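Local structure of tRNA(Ile2) 2-agmatinylcytidine synthetase TiaS (Archaeoglobus fulgidus, 6AGG) at residues Leu160-Tyr165 / Val212-Arg217. The protein uses ATP to attach agmatine to the wobble cytidine (C34) of an isoleucine tRNA, forming 2-agmatinylcytidine and switching the codon read from AUG to AUA. Residues are numbered along the deposited sequence; the frame is centred on the assembly and turned at random.
Sequences LIAYRY and VLYGIR. With AG2 (agmatine), chain D.
Leu160 and Ile216 form a hydrogen-bonded antiparallel pair, the regular end of a ladder that becomes irregular farther along. Leu160 N donates a hydrogen bond to Ile216 O (2.8 Å), and Ile216 N donates one to Leu160 O. Ala162 N continues the ladder to Tyr214 O at 2.6 Å, and Leu213 N closes it on Ala162 O. Between these bonds Ile161 faces Gly215 in a non-hydrogen-bonded pair, their CA atoms 4.1 Å apart. Tyr163, however, pairs with Val212 rather than Leu213: one extra residue in strand 212-218 shifts the register by one, a beta bulge, and the chain turns a corner at Leu213.

Apolar contacts line both faces of the pair. Tyr214 CG sits between the backbone N and the carbonyl carbon (chi1 60°), which lays the ring over Ala162. The methyl CB of Ala162 rests 3.3 Å from the ring centroid, nearly on its normal, a CH-pi contact over the face. Leu160 CD2 instead meets the same ring at its edge, near Tyr214 CE2 (3.4 Å). Helix 221-230 covers this side through Leu224, Tyr225 and Met228. On the other side Val212 CG2 touches both Ile161 CG2 (3.7 Å) and Tyr163 CE1 (3.5 Å), completing a three-way apolar cluster, while Ile161 CG2 also lies over one face of the Tyr163 ring, toward its rim. Tyr163 OH is hydrogen-bonded to Thr19 OG1. Past the bulge, the aliphatic CG of Arg164 crosses Leu213, its guanidinium going on to Thr171 O.

Agmatine uses the outer edge of the ladder: its NH1 donates to Gly215 O (2.9 Å), and NH2 makes a weak hydrogen bond to the same oxygen. Asp193 O is also hydrogen-bonded to the ligand. Thus a bulged antiparallel pair of the FLD domain, its strand 212-218 edging a mixed sheet shared with the TCKD domain, presents a backbone carbonyl to agmatine's guanidinium in its binding site.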
# COMPACT_ATOMS: atom_id res chain seq x y z
N LEU A 160 -4.53 -15.15 1.12
CA LEU A 160 -5.53 -16.15 1.38
C LEU A 160 -6.74 -15.39 1.94
O LEU A 160 -6.73 -14.93 3.08
CB LEU A 160 -4.97 -17.19 2.36
CG LEU A 160 -5.88 -18.34 2.81
CD1 LEU A 160 -5.12 -19.65 2.87
CD2 LEU A 160 -6.51 -18.01 4.15
N ILE A 161 -7.75 -15.22 1.09
CA ILE A 161 -8.98 -14.55 1.50
C ILE A 161 -9.95 -15.58 2.05
O ILE A 161 -10.39 -16.48 1.32
CB ILE A 161 -9.68 -13.84 0.32
CG1 ILE A 161 -8.71 -12.93 -0.45
CG2 ILE A 161 -10.90 -13.07 0.84
CD1 ILE A 161 -8.67 -11.48 0.04
N ALA A 162 -10.29 -15.46 3.33
CA ALA A 162 -11.34 -16.27 3.90
C ALA A 162 -12.69 -15.53 3.81
O ALA A 162 -12.75 -14.30 3.85
CB ALA A 162 -11.01 -16.62 5.34
N TYR A 163 -13.78 -16.28 3.67
CA TYR A 163 -15.10 -15.65 3.52
C TYR A 163 -16.14 -16.13 4.54
O TYR A 163 -16.16 -17.30 4.95
CB TYR A 163 -15.62 -15.83 2.09
CG TYR A 163 -14.80 -15.15 1.00
CD1 TYR A 163 -14.91 -13.79 0.77
CD2 TYR A 163 -13.94 -15.88 0.19
CE1 TYR A 163 -14.18 -13.16 -0.23
CE2 TYR A 163 -13.21 -15.26 -0.82
CZ TYR A 163 -13.33 -13.90 -1.02
OH TYR A 163 -12.59 -13.27 -2.02
N ARG A 164 -17.00 -15.22 4.97
CA ARG A 164 -18.06 -15.56 5.91
C ARG A 164 -19.21 -16.30 5.22
O ARG A 164 -19.38 -16.23 4.00
CB ARG A 164 -18.58 -14.30 6.60
CG ARG A 164 -17.47 -13.48 7.26
CD ARG A 164 -17.92 -12.92 8.60
NE ARG A 164 -18.54 -11.61 8.47
CZ ARG A 164 -19.27 -11.04 9.42
NH1 ARG A 164 -19.48 -11.68 10.56
NH2 ARG A 164 -19.79 -9.84 9.22
N TYR A 165 -19.99 -17.03 6.02
CA TYR A 165 -21.30 -17.51 5.57
C TYR A 165 -22.26 -16.32 5.45
O TYR A 165 -22.27 -15.45 6.31
CB TYR A 165 -21.87 -18.54 6.55
CG TYR A 165 -21.18 -19.88 6.48
CD1 TYR A 165 -21.60 -20.85 5.58
CD2 TYR A 165 -20.11 -20.18 7.32
CE1 TYR A 165 -20.97 -22.08 5.51
CE2 TYR A 165 -19.48 -21.41 7.26
CZ TYR A 165 -19.91 -22.35 6.35
OH TYR A 165 -19.28 -23.57 6.29
N VAL A 212 -15.86 -10.77 3.38
CA VAL A 212 -14.52 -11.18 3.79
C VAL A 212 -14.39 -11.33 5.30
O VAL A 212 -14.70 -10.42 6.06
CB VAL A 212 -13.42 -10.23 3.22
CG1 VAL A 212 -12.05 -10.48 3.91
CG2 VAL A 212 -13.34 -10.36 1.68
N LEU A 213 -13.94 -12.51 5.73
CA LEU A 213 -13.63 -12.76 7.14
C LEU A 213 -12.24 -12.21 7.46
O LEU A 213 -12.08 -11.27 8.25
CB LEU A 213 -13.67 -14.26 7.43
CG LEU A 213 -14.08 -14.69 8.84
CD1 LEU A 213 -13.37 -15.98 9.24
CD2 LEU A 213 -13.86 -13.61 9.89
N TYR A 214 -11.23 -12.83 6.86
CA TYR A 214 -9.87 -12.32 6.91
C TYR A 214 -9.19 -12.53 5.56
O TYR A 214 -9.52 -13.46 4.82
CB TYR A 214 -9.06 -12.99 8.02
CG TYR A 214 -8.94 -14.49 7.88
CD1 TYR A 214 -9.68 -15.35 8.68
CD2 TYR A 214 -8.08 -15.05 6.94
CE1 TYR A 214 -9.57 -16.72 8.56
CE2 TYR A 214 -7.97 -16.43 6.80
CZ TYR A 214 -8.72 -17.26 7.62
OH TYR A 214 -8.63 -18.63 7.51
N GLY A 215 -8.25 -11.64 5.26
CA GLY A 215 -7.37 -11.79 4.12
C GLY A 215 -5.94 -11.81 4.63
O GLY A 215 -5.46 -10.82 5.19
N ILE A 216 -5.27 -12.94 4.46
CA ILE A 216 -3.92 -13.10 4.99
C ILE A 216 -2.86 -13.04 3.90
O ILE A 216 -2.88 -13.84 2.96
CB ILE A 216 -3.78 -14.41 5.78
CG1 ILE A 216 -4.48 -14.29 7.14
CG2 ILE A 216 -2.32 -14.77 5.99
CD1 ILE A 216 -4.85 -15.63 7.74
N ARG A 217 -1.92 -12.10 4.02
CA ARG A 217 -0.85 -11.92 3.04
C ARG A 217 0.43 -12.71 3.36
O ARG A 217 0.86 -12.78 4.52
CB ARG A 217 -0.53 -10.44 2.85
CG ARG A 217 -1.51 -9.72 1.93
CD ARG A 217 -1.86 -8.37 2.51
NE ARG A 217 -2.51 -7.51 1.52
CZ ARG A 217 -2.94 -6.28 1.78
NH1 ARG A 217 -2.82 -5.77 2.99
NH2 ARG A 217 -3.51 -5.57 0.82
N AG2 D . -5.48 -0.71 6.82
CA AG2 D . -4.49 -1.76 6.86
CB AG2 D . -4.81 -3.03 6.15
CG AG2 D . -3.74 -4.05 5.96
CD AG2 D . -4.15 -5.42 5.54
NE AG2 D . -3.47 -6.55 6.08
CZ AG2 D . -3.83 -7.88 5.67
NH1 AG2 D . -4.78 -8.07 4.79
NH2 AG2 D . -3.20 -8.90 6.17